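PDB 5AL7: spindle assembly abnormal protein 6 homolog from Drosophila melanogaster, which scaffolds the centre of centrioles, where nine homodimers assemble into the cartwheel that sets their ninefold symmetry, and is required for centrosome duplication. Local coordinates for residues 30-35 with 48-53; 15-20 with 60-65; 134-139 with 156-161. The protein carries 1 engineered substitution. All blocks are in the same frame, centred on the assembly; numbering follows the deposited sequence.

Contact 1 of 3, residues 30-35 with 48-53; sequences VEMLVN and CLLYAE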
loop_
_atom_site.group_PDB
_atom_site.type_symbol
_atom_site.label_atom_id
_atom_site.label_comp_id
_atom_site.label_asym_id
_atom_site.label_seq_id
_atom_site.Cartn_x
_atom_site.Cartn_y
_atom_site.Cartn_z
ATOM N N VAL A 30 14.507 -2.692 -8.397
ATOM C CA VAL A 30 14.473 -3.951 -9.152
ATOM C C VAL A 30 14.386 -5.165 -8.268
ATOM O O VAL A 30 14.666 -5.093 -7.080
ATOM C CB VAL A 30 15.711 -4.133 -10.064
ATOM C CG1 VAL A 30 15.560 -3.352 -11.357
ATOM C CG2 VAL A 30 16.983 -3.762 -9.326
ATOM N N GLU A 31 13.947 -6.273 -8.856
ATOM C CA GLU A 31 13.966 -7.562 -8.182
ATOM C C GLU A 31 15.325 -8.249 -8.361
ATOM O O GLU A 31 15.848 -8.333 -9.471
ATOM C CB GLU A 31 12.854 -8.451 -8.707
ATOM C CG GLU A 31 12.587 -9.666 -7.853
ATOM C CD GLU A 31 11.448 -10.509 -8.383
ATOM O OE1 GLU A 31 10.409 -9.929 -8.769
ATOM O OE2 GLU A 31 11.597 -11.748 -8.420
ATOM N N MET A 32 15.874 -8.768 -7.270
ATOM C CA MET A 32 17.215 -9.329 -7.263
ATOM C C MET A 32 17.270 -10.588 -6.417
ATOM O O MET A 32 16.704 -10.617 -5.336
ATOM C CB MET A 32 18.190 -8.313 -6.693
ATOM C CG MET A 32 18.721 -7.303 -7.673
ATOM S SD MET A 32 20.011 -6.386 -6.847
ATOM C CE MET A 32 21.077 -7.742 -6.411
ATOM N N LEU A 33 17.975 -11.614 -6.880
ATOM C CA LEU A 33 18.154 -12.824 -6.078
ATOM C C LEU A 33 19.363 -12.577 -5.172
ATOM O O LEU A 33 20.452 -12.276 -5.649
ATOM C CB LEU A 33 18.338 -14.060 -6.966
ATOM C CG LEU A 33 18.279 -15.444 -6.306
ATOM C CD1 LEU A 33 16.919 -15.653 -5.678
ATOM C CD2 LEU A 33 18.533 -16.534 -7.313
ATOM N N VAL A 34 19.137 -12.612 -3.867
ATOM C CA VAL A 34 20.146 -12.263 -2.876
ATOM C C VAL A 34 20.519 -13.475 -2.028
ATOM O O VAL A 34 19.671 -14.306 -1.688
ATOM C CB VAL A 34 19.646 -11.108 -1.971
ATOM C CG1 VAL A 34 20.620 -10.795 -0.848
ATOM C CG2 VAL A 34 19.373 -9.876 -2.808
ATOM N N ASN A 35 21.802 -13.584 -1.717
ATOM C CA ASN A 35 22.282 -14.637 -0.845
ATOM C C ASN A 35 22.222 -14.254 0.620
ATOM O O ASN A 35 22.770 -13.247 1.013
ATOM C CB ASN A 35 23.725 -15.000 -1.221
ATOM C CG ASN A 35 23.790 -15.878 -2.436
ATOM O OD1 ASN A 35 23.673 -17.097 -2.336
ATOM N ND2 ASN A 35 23.929 -15.261 -3.607
ATOM N N CYS A 48 14.570 -10.715 -3.471
ATOM C CA CYS A 48 14.429 -9.433 -2.795
ATOM C C CYS A 48 14.116 -8.314 -3.778
ATOM O O CYS A 48 14.172 -8.494 -4.989
ATOM C CB CYS A 48 15.701 -9.092 -2.022
ATOM S SG CYS A 48 16.111 -10.240 -0.682
ATOM N N LEU A 49 13.809 -7.149 -3.224
ATOM C CA LEU A 49 13.573 -5.923 -3.969
ATOM C C LEU A 49 14.560 -4.895 -3.485
ATOM O O LEU A 49 14.611 -4.596 -2.280
ATOM C CB LEU A 49 12.152 -5.402 -3.751
ATOM C CG LEU A 49 10.994 -6.189 -4.349
ATOM C CD1 LEU A 49 9.732 -5.765 -3.653
ATOM C CD2 LEU A 49 10.904 -5.929 -5.847
ATOM N N LEU A 50 15.356 -4.366 -4.410
ATOM C CA LEU A 50 16.341 -3.366 -4.048
ATOM C C LEU A 50 15.933 -1.966 -4.477
ATOM O O LEU A 50 15.477 -1.737 -5.612
ATOM C CB LEU A 50 17.701 -3.719 -4.628
ATOM C CG LEU A 50 18.797 -2.876 -3.975
ATOM C CD1 LEU A 50 19.968 -3.774 -3.661
ATOM C CD2 LEU A 50 19.239 -1.732 -4.872
ATOM N N TYR A 51 16.105 -1.056 -3.522
ATOM C CA TYR A 51 15.834 0.368 -3.641
ATOM C C TYR A 51 17.110 1.153 -3.387
ATOM O O TYR A 51 17.625 1.140 -2.272
ATOM C CB TYR A 51 14.792 0.821 -2.617
ATOM C CG TYR A 51 13.485 0.089 -2.653
ATOM C CD1 TYR A 51 13.291 -1.073 -1.911
ATOM C CD2 TYR A 51 12.432 0.564 -3.416
ATOM C CE1 TYR A 51 12.073 -1.740 -1.938
ATOM C CE2 TYR A 51 11.216 -0.093 -3.447
ATOM C CZ TYR A 51 11.042 -1.239 -2.710
ATOM O OH TYR A 51 9.830 -1.885 -2.754
ATOM N N ALA A 52 17.606 1.873 -4.383
ATOM C CA ALA A 52 18.847 2.616 -4.183
ATOM C C ALA A 52 18.636 4.118 -4.369
ATOM O O ALA A 52 18.316 4.570 -5.478
ATOM C CB ALA A 52 19.931 2.093 -5.135
ATOM N N GLU A 53 18.803 4.904 -3.306
ATOM C CA GLU A 53 18.582 6.349 -3.478
ATOM C C GLU A 53 19.536 7.227 -2.659
ATOM O O GLU A 53 19.997 6.833 -1.584
ATOM C CB GLU A 53 17.122 6.696 -3.146
ATOM C CG GLU A 53 16.636 6.264 -1.763
ATOM C CD GLU A 53 15.106 6.221 -1.636
ATOM O OE1 GLU A 53 14.415 5.925 -2.641
ATOM O OE2 GLU A 53 14.593 6.487 -0.528
#
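Val30 faces Leu50 and Met32 faces Cys48 as antiparallel hydrogen-bonded pairs, with Glu31 and Leu49 as the non-hydrogen-bonded pair between them, and the short segments run at 124° to each other. Each outer pair makes two backbone bonds. In the first, Leu50 N reaches Val30 O at 2.9 Å and Val30 N bonds back to Leu50 O. In the second, Cys48 N reaches Met32 O at 2.8 Å and Met32 N bonds back to Cys48 O. The angle between the segments is consistent with twisting or bending of the strands in this hairpin of strands 23-36 and 44-55.

Val30, Met32, Cys48 and Leu50 share one face. The Met32 and Leu50 side chains run next to each other in the same direction, with Met32 SD 4.1 Å from Leu50 CD1. Further along, Val34 meets Cys48. Its CG1 is anti to the backbone N (chi1 175°), which leaves CG2 to touch Cys48 CB at 3.8 Å. Cys48 SG lies about equally near Val34 CB and CG2. Helix 97-113 covers part of this face, with Leu108 on Leu50 and Cys111 on Met32. Leu118 packs on Met32 and Val34.

The other face carries Glu31 and Leu49. Leu49 CD2 bends back to 4.2 Å from Glu31 CA. Glu31 CG is anti to its own N (chi1 -166°) and passes 3.5 Å from Cys48 O. The rest of the chain is extended and carries the carboxylate on to a salt bridge with Lys68.

The hairpin is therefore two-sided. Sulfur and aliphatic groups meet under helix 97-113 at Met32 and Leu50, and beside Leu118 and Phe36 at Val34 and Cys48. The charged end of Glu31 stays on the opposite face, where the salt bridge to Lys68 probably offsets its charge.

Contact 2 of 3, residues 15-20 with 60-65; sequences AKMDYG and LLQLRL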
loop_
_atom_site.group_PDB
_atom_site.type_symbol
_atom_site.label_atom_id
_atom_site.label_comp_id
_atom_site.label_asym_id
_atom_site.label_seq_id
_atom_site.Cartn_x
_atom_site.Cartn_y
_atom_site.Cartn_z
ATOM N N ALA A 15 17.889 5.938 9.958
ATOM C CA ALA A 15 17.804 6.989 8.976
ATOM C C ALA A 15 16.676 6.710 7.998
ATOM O O ALA A 15 16.586 5.621 7.415
ATOM C CB ALA A 15 19.134 7.140 8.241
ATOM N N LYS A 16 15.811 7.708 7.848
ATOM C CA LYS A 16 14.725 7.680 6.886
ATOM C C LYS A 16 15.059 8.668 5.794
ATOM O O LYS A 16 15.491 9.779 6.077
ATOM C CB LYS A 16 13.396 8.048 7.541
ATOM C CG LYS A 16 12.985 7.128 8.649
ATOM C CD LYS A 16 12.146 7.868 9.664
ATOM C CE LYS A 16 12.091 7.071 10.957
ATOM N NZ LYS A 16 13.414 7.047 11.664
ATOM N N MET A 17 14.894 8.254 4.547
ATOM C CA MET A 17 15.131 9.136 3.413
ATOM C C MET A 17 13.899 10.007 3.162
ATOM O O MET A 17 13.250 9.898 2.125
ATOM C CB MET A 17 15.509 8.323 2.175
ATOM C CG MET A 17 16.798 7.522 2.358
ATOM S SD MET A 17 18.296 8.522 2.566
ATOM C CE MET A 17 18.577 9.029 0.869
ATOM N N ASP A 18 13.557 10.829 4.153
ATOM C CA ASP A 18 12.414 11.732 4.076
ATOM C C ASP A 18 12.869 13.142 3.692
ATOM O O ASP A 18 12.788 14.073 4.501
ATOM C CB ASP A 18 11.667 11.755 5.412
ATOM C CG ASP A 18 10.231 12.260 5.278
ATOM O OD1 ASP A 18 9.838 12.644 4.148
ATOM O OD2 ASP A 18 9.500 12.275 6.305
ATOM N N TYR A 19 13.384 13.287 2.474
ATOM C CA TYR A 19 13.920 14.569 2.033
ATOM C C TYR A 19 13.187 15.090 0.805
ATOM O O TYR A 19 13.707 15.948 0.078
ATOM C CB TYR A 19 15.420 14.465 1.744
ATOM C CG TYR A 19 16.224 14.080 2.955
ATOM C CD1 TYR A 19 16.494 15.004 3.954
ATOM C CD2 TYR A 19 16.715 12.781 3.103
ATOM C CE1 TYR A 19 17.228 14.652 5.076
ATOM C CE2 TYR A 19 17.449 12.419 4.218
ATOM C CZ TYR A 19 17.704 13.361 5.200
ATOM O OH TYR A 19 18.432 13.010 6.311
ATOM N N GLY A 20 11.995 14.559 0.561
ATOM C CA GLY A 20 11.150 15.071 -0.496
ATOM C C GLY A 20 11.813 15.046 -1.852
ATOM O O GLY A 20 12.409 14.048 -2.251
ATOM N N LEU A 60 24.746 11.564 1.126
ATOM C CA LEU A 60 23.989 10.581 1.879
ATOM C C LEU A 60 23.402 9.530 0.953
ATOM O O LEU A 60 22.600 9.836 0.071
ATOM C CB LEU A 60 22.887 11.257 2.686
ATOM C CG LEU A 60 22.084 10.327 3.591
ATOM C CD1 LEU A 60 22.974 9.657 4.634
ATOM C CD2 LEU A 60 20.993 11.116 4.263
ATOM N N LEU A 61 23.790 8.285 1.179
ATOM C CA LEU A 61 23.316 7.184 0.355
ATOM C C LEU A 61 22.566 6.151 1.177
ATOM O O LEU A 61 23.011 5.755 2.259
ATOM C CB LEU A 61 24.486 6.508 -0.349
ATOM C CG LEU A 61 24.169 5.186 -1.049
ATOM C CD1 LEU A 61 23.400 5.407 -2.345
ATOM C CD2 LEU A 61 25.437 4.418 -1.287
ATOM N N GLN A 62 21.423 5.710 0.671
ATOM C CA GLN A 62 20.736 4.615 1.334
ATOM C C GLN A 62 20.343 3.521 0.355
ATOM O O GLN A 62 19.827 3.796 -0.747
ATOM C CB GLN A 62 19.498 5.096 2.081
ATOM C CG GLN A 62 19.066 4.112 3.152
ATOM C CD GLN A 62 17.701 4.405 3.695
ATOM O OE1 GLN A 62 16.707 4.284 2.980
ATOM N NE2 GLN A 62 17.630 4.773 4.965
ATOM N N LEU A 63 20.640 2.288 0.759
ATOM C CA LEU A 63 20.243 1.086 0.031
ATOM C C LEU A 63 19.265 0.291 0.879
ATOM O O LEU A 63 19.579 -0.096 2.007
ATOM C CB LEU A 63 21.443 0.204 -0.320
ATOM C CG LEU A 63 22.587 0.764 -1.157
ATOM C CD1 LEU A 63 23.751 -0.216 -1.189
ATOM C CD2 LEU A 63 22.106 1.045 -2.550
ATOM N N ARG A 64 18.069 0.080 0.353
ATOM C CA ARG A 64 17.073 -0.713 1.053
ATOM C C ARG A 64 16.835 -2.030 0.357
ATOM O O ARG A 64 16.648 -2.091 -0.861
ATOM C CB ARG A 64 15.759 0.061 1.194
ATOM C CG ARG A 64 15.801 1.093 2.305
ATOM C CD ARG A 64 14.506 1.851 2.404
ATOM N NE ARG A 64 14.439 2.884 1.380
ATOM C CZ ARG A 64 13.605 2.841 0.353
ATOM N NH1 ARG A 64 12.735 1.835 0.245
ATOM N NH2 ARG A 64 13.624 3.817 -0.545
ATOM N N LEU A 65 16.839 -3.090 1.151
ATOM C CA LEU A 65 16.614 -4.434 0.646
ATOM C C LEU A 65 15.394 -5.048 1.325
ATOM O O LEU A 65 15.349 -5.142 2.555
ATOM C CB LEU A 65 17.857 -5.280 0.885
ATOM C CG LEU A 65 18.042 -6.590 0.141
ATOM C CD1 LEU A 65 18.373 -6.330 -1.325
ATOM C CD2 LEU A 65 19.147 -7.344 0.836
#
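Ala15 and Gln62 make the polar link between the N-terminal segment and strand 60-67. Gln62 NE2 donates to Ala15 O at 2.8 Å, but the bond is bent to 121° and weak. NE2 also has a weak bond to Thr78 OG1. The other end of the same amide, Gln62 OE1, accepts a weak bond from Arg64 NE at 3.1 Å, and lies in the plane of the guanidinium at its edge. Arg64 also makes a salt bridge with Glu53 and a cation-pi contact with Tyr167. A leucine in place of Gln62 would probably leave Ala15 O and Arg64 NE without these weak mates, and the guanidinium would then probably rely on Glu53 and Tyr167.

Residues 15-20 form no regular strand. They lead into strand 23-36 and lie across strand 60-67 of the head-domain sheet. Met17 is the centre of an inverse gamma turn. Its backbone N bonds to Tyr167 OH, so the loop is also tied to helix 161-187, which leaves the head domain.

The apolar contacts come from Met17, Tyr19, Leu60 and the aliphatic part of Gln62. The Met17 and Gln62 chains run alongside in opposing senses, with Met17 SD 3.7 Å from Gln62 CB. The bend at chi2 of Met17 (-65°) turns SD towards Leu60; the further bend at chi3 sets only the end methyl CE. SD lies 4.1 Å from Leu60 CD2. Tyr19 crosses Leu60 at about a right angle, and CE2 of its ring is 3.8 Å from that same CD2 methyl of Leu60. The Tyr19 hydroxyl bonds to Lys58.

Contact 3 of 3, residues 134-139 with 156-161; sequences HDYYLQ and CRSAPL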
loop_
_atom_site.group_PDB
_atom_site.type_symbol
_atom_site.label_atom_id
_atom_site.label_comp_id
_atom_site.label_asym_id
_atom_site.label_seq_id
_atom_site.Cartn_x
_atom_site.Cartn_y
_atom_site.Cartn_z
ATOM N N HIS A 134 24.956 -2.118 13.434
ATOM C CA HIS A 134 24.844 -2.936 12.234
ATOM C C HIS A 134 25.158 -4.412 12.508
ATOM O O HIS A 134 26.239 -4.751 12.986
ATOM C CB HIS A 134 25.750 -2.371 11.137
ATOM C CG HIS A 134 25.624 -0.886 10.958
ATOM N ND1 HIS A 134 24.503 -0.294 10.414
ATOM C CD2 HIS A 134 26.477 0.124 11.252
ATOM C CE1 HIS A 134 24.671 1.017 10.379
ATOM N NE2 HIS A 134 25.861 1.296 10.881
ATOM N N ASP A 135 24.184 -5.278 12.247
ATOM C CA ASP A 135 24.339 -6.707 12.478
ATOM C C ASP A 135 24.614 -7.497 11.196
ATOM O O ASP A 135 24.759 -8.720 11.237
ATOM C CB ASP A 135 23.083 -7.271 13.151
ATOM C CG ASP A 135 23.022 -6.953 14.630
ATOM O OD1 ASP A 135 24.045 -6.477 15.179
ATOM O OD2 ASP A 135 21.958 -7.186 15.245
ATOM N N TYR A 136 24.666 -6.809 10.058
ATOM C CA TYR A 136 24.911 -7.483 8.787
ATOM C C TYR A 136 25.935 -6.759 7.907
ATOM O O TYR A 136 26.360 -5.662 8.210
ATOM C CB TYR A 136 23.595 -7.650 8.028
ATOM C CG TYR A 136 22.489 -8.235 8.876
ATOM C CD1 TYR A 136 22.428 -9.598 9.127
ATOM C CD2 TYR A 136 21.527 -7.419 9.459
ATOM C CE1 TYR A 136 21.426 -10.133 9.912
ATOM C CE2 TYR A 136 20.528 -7.940 10.243
ATOM C CZ TYR A 136 20.478 -9.300 10.469
ATOM O OH TYR A 136 19.477 -9.830 11.259
ATOM N N TYR A 137 26.316 -7.404 6.813
ATOM C CA TYR A 137 27.173 -6.835 5.795
ATOM C C TYR A 137 26.492 -7.062 4.466
ATOM O O TYR A 137 26.024 -8.168 4.178
ATOM C CB TYR A 137 28.556 -7.480 5.784
ATOM C CG TYR A 137 29.496 -6.993 6.859
ATOM C CD1 TYR A 137 29.873 -5.654 6.946
ATOM C CD2 TYR A 137 30.015 -7.881 7.785
ATOM C CE1 TYR A 137 30.738 -5.222 7.937
ATOM C CE2 TYR A 137 30.882 -7.465 8.772
ATOM C CZ TYR A 137 31.242 -6.144 8.853
ATOM O OH TYR A 137 32.112 -5.772 9.859
ATOM N N LEU A 138 26.371 -6.001 3.684
ATOM C CA LEU A 138 25.893 -6.118 2.320
ATOM C C LEU A 138 27.100 -6.175 1.405
ATOM O O LEU A 138 27.804 -5.185 1.249
ATOM C CB LEU A 138 24.981 -4.958 1.952
ATOM C CG LEU A 138 24.313 -5.089 0.589
ATOM C CD1 LEU A 138 23.327 -6.251 0.540
ATOM C CD2 LEU A 138 23.653 -3.786 0.212
ATOM N N GLN A 139 27.356 -7.348 0.834
ATOM C CA GLN A 139 28.582 -7.590 0.095
ATOM C C GLN A 139 28.372 -7.838 -1.388
ATOM O O GLN A 139 27.441 -8.515 -1.795
ATOM C CB GLN A 139 29.310 -8.771 0.711
ATOM C CG GLN A 139 29.709 -8.503 2.127
ATOM C CD GLN A 139 30.360 -9.682 2.776
ATOM O OE1 GLN A 139 29.810 -10.776 2.786
ATOM N NE2 GLN A 139 31.542 -9.471 3.325
ATOM N N CYS A 156 25.416 -3.175 7.086
ATOM C CA CYS A 156 23.966 -3.259 6.925
ATOM C C CYS A 156 23.232 -3.496 8.240
ATOM O O CYS A 156 23.744 -4.138 9.143
ATOM C CB CYS A 156 23.618 -4.364 5.942
ATOM S SG CYS A 156 22.072 -4.090 5.149
ATOM N N ARG A 157 22.009 -2.998 8.313
ATOM C CA ARG A 157 21.247 -2.990 9.547
ATOM C C ARG A 157 19.876 -3.609 9.351
ATOM O O ARG A 157 19.303 -3.560 8.258
ATOM C CB ARG A 157 21.125 -1.547 10.039
ATOM C CG ARG A 157 20.561 -1.363 11.420
ATOM C CD ARG A 157 19.705 -0.102 11.465
ATOM N NE ARG A 157 19.591 0.469 12.808
ATOM C CZ ARG A 157 18.745 0.029 13.734
ATOM N NH1 ARG A 157 17.952 -1.003 13.473
ATOM N NH2 ARG A 157 18.700 0.609 14.926
ATOM N N SER A 158 19.351 -4.223 10.400
ATOM C CA SER A 158 17.976 -4.701 10.352
ATOM C C SER A 158 17.036 -3.558 10.728
ATOM O O SER A 158 17.065 -3.076 11.863
ATOM C CB SER A 158 17.777 -5.883 11.272
ATOM O OG SER A 158 16.567 -6.514 10.929
ATOM N N ALA A 159 16.251 -3.088 9.763
ATOM C CA ALA A 159 15.427 -1.895 9.955
ATOM C C ALA A 159 14.443 -2.014 11.122
ATOM O O ALA A 159 13.698 -2.999 11.239
ATOM C CB ALA A 159 14.680 -1.577 8.679
ATOM N N PRO A 160 14.444 -1.006 12.002
ATOM C CA PRO A 160 13.513 -0.939 13.134
ATOM C C PRO A 160 12.090 -0.600 12.686
ATOM O O PRO A 160 11.889 0.015 11.630
ATOM C CB PRO A 160 14.100 0.173 13.995
ATOM C CG PRO A 160 14.824 1.039 13.043
ATOM C CD PRO A 160 15.360 0.143 11.968
ATOM N N LEU A 161 11.116 -1.001 13.498
ATOM C CA LEU A 161 9.701 -0.913 13.126
ATOM C C LEU A 161 9.255 0.447 12.639
ATOM O O LEU A 161 8.544 0.541 11.643
ATOM C CB LEU A 161 8.822 -1.332 14.300
ATOM C CG LEU A 161 8.325 -2.760 14.139
ATOM C CD1 LEU A 161 9.511 -3.739 14.186
ATOM C CD2 LEU A 161 7.298 -3.073 15.212
#
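Tyr136 O takes two donors, Cys156 N at 2.9 Å and the NH2 of Arg123. Cys156 N sits above the carbonyl plane of Tyr136, 54° out of it, so the donor is not on a lone pair. The return bond runs from Tyr136 N to Cys156 O at 3.0 Å. Together the two bonds make an antiparallel hydrogen-bonded pair near the start of strand 136-142. A classic beta bulge places two residues, Asp135 and Tyr136, opposite the single Cys156.

Cys156 meets its neighbours through CB. That atom is 3.9 Å from Tyr136 CB and a little farther from Leu138 CB. Leu120 and Thr77 also touch Cys156.

The Tyr136 ring lies with its edge to the partner strand. CG is anti to the carbonyl carbon (chi1 -49°), which carries the ring alongside the strand to Ser158. Ring atom CE2 of Tyr136 reaches Ser158 CB at 3.6 Å, and Ser158 N also lies in the ring plane at the edge. Asp135 CB sits over one face, near the rim.

His134 is poorly ordered. Its ring edge meets Arg157, with His134 ND1 3.6 Å from CB of Arg157. The Arg157 chain bends at chi2, and its NH1 donates to Ser158 O at 2.8 Å. Ser158 O lies in the plane of the Arg157 guanidinium, with the donor tilted from the carbonyl plane. Arg157 NH2 bonds to Ser12.

Beyond Ser158 the chain leaves the strand. Pro160 is the N-cap of helix 161-187, and Leu161 packs on Leu161 of the second subunit.

The two bonds across the strands are backbone to backbone, and arginine side chains add further ones. Arg123 serves a carbonyl at the bulged start of strand 136-142. Arg157 serves another at Ser158, where strand 149-158 ends ahead of the helix.

From the N terminus, residues 15-20 come first and meet strand 60-67, so contact 2 closes a long loop. Contact 1 lies nested inside it and closes the first hairpin, strands 23-36 and 44-55. Strand 60-67 then adds to the hairpin as the next neighbour in the sheet, with Ala52 packed on Leu63. Contact 3 follows in series and closes the later hairpin of strands 136-142 and 149-158. Strand 70-80 connects the two halves of the sheet, between strands 60-67 and 149-158. Leu63 also touches Leu138, so contacts 2 and 3 meet, whereas contacts 1 and 3 do not.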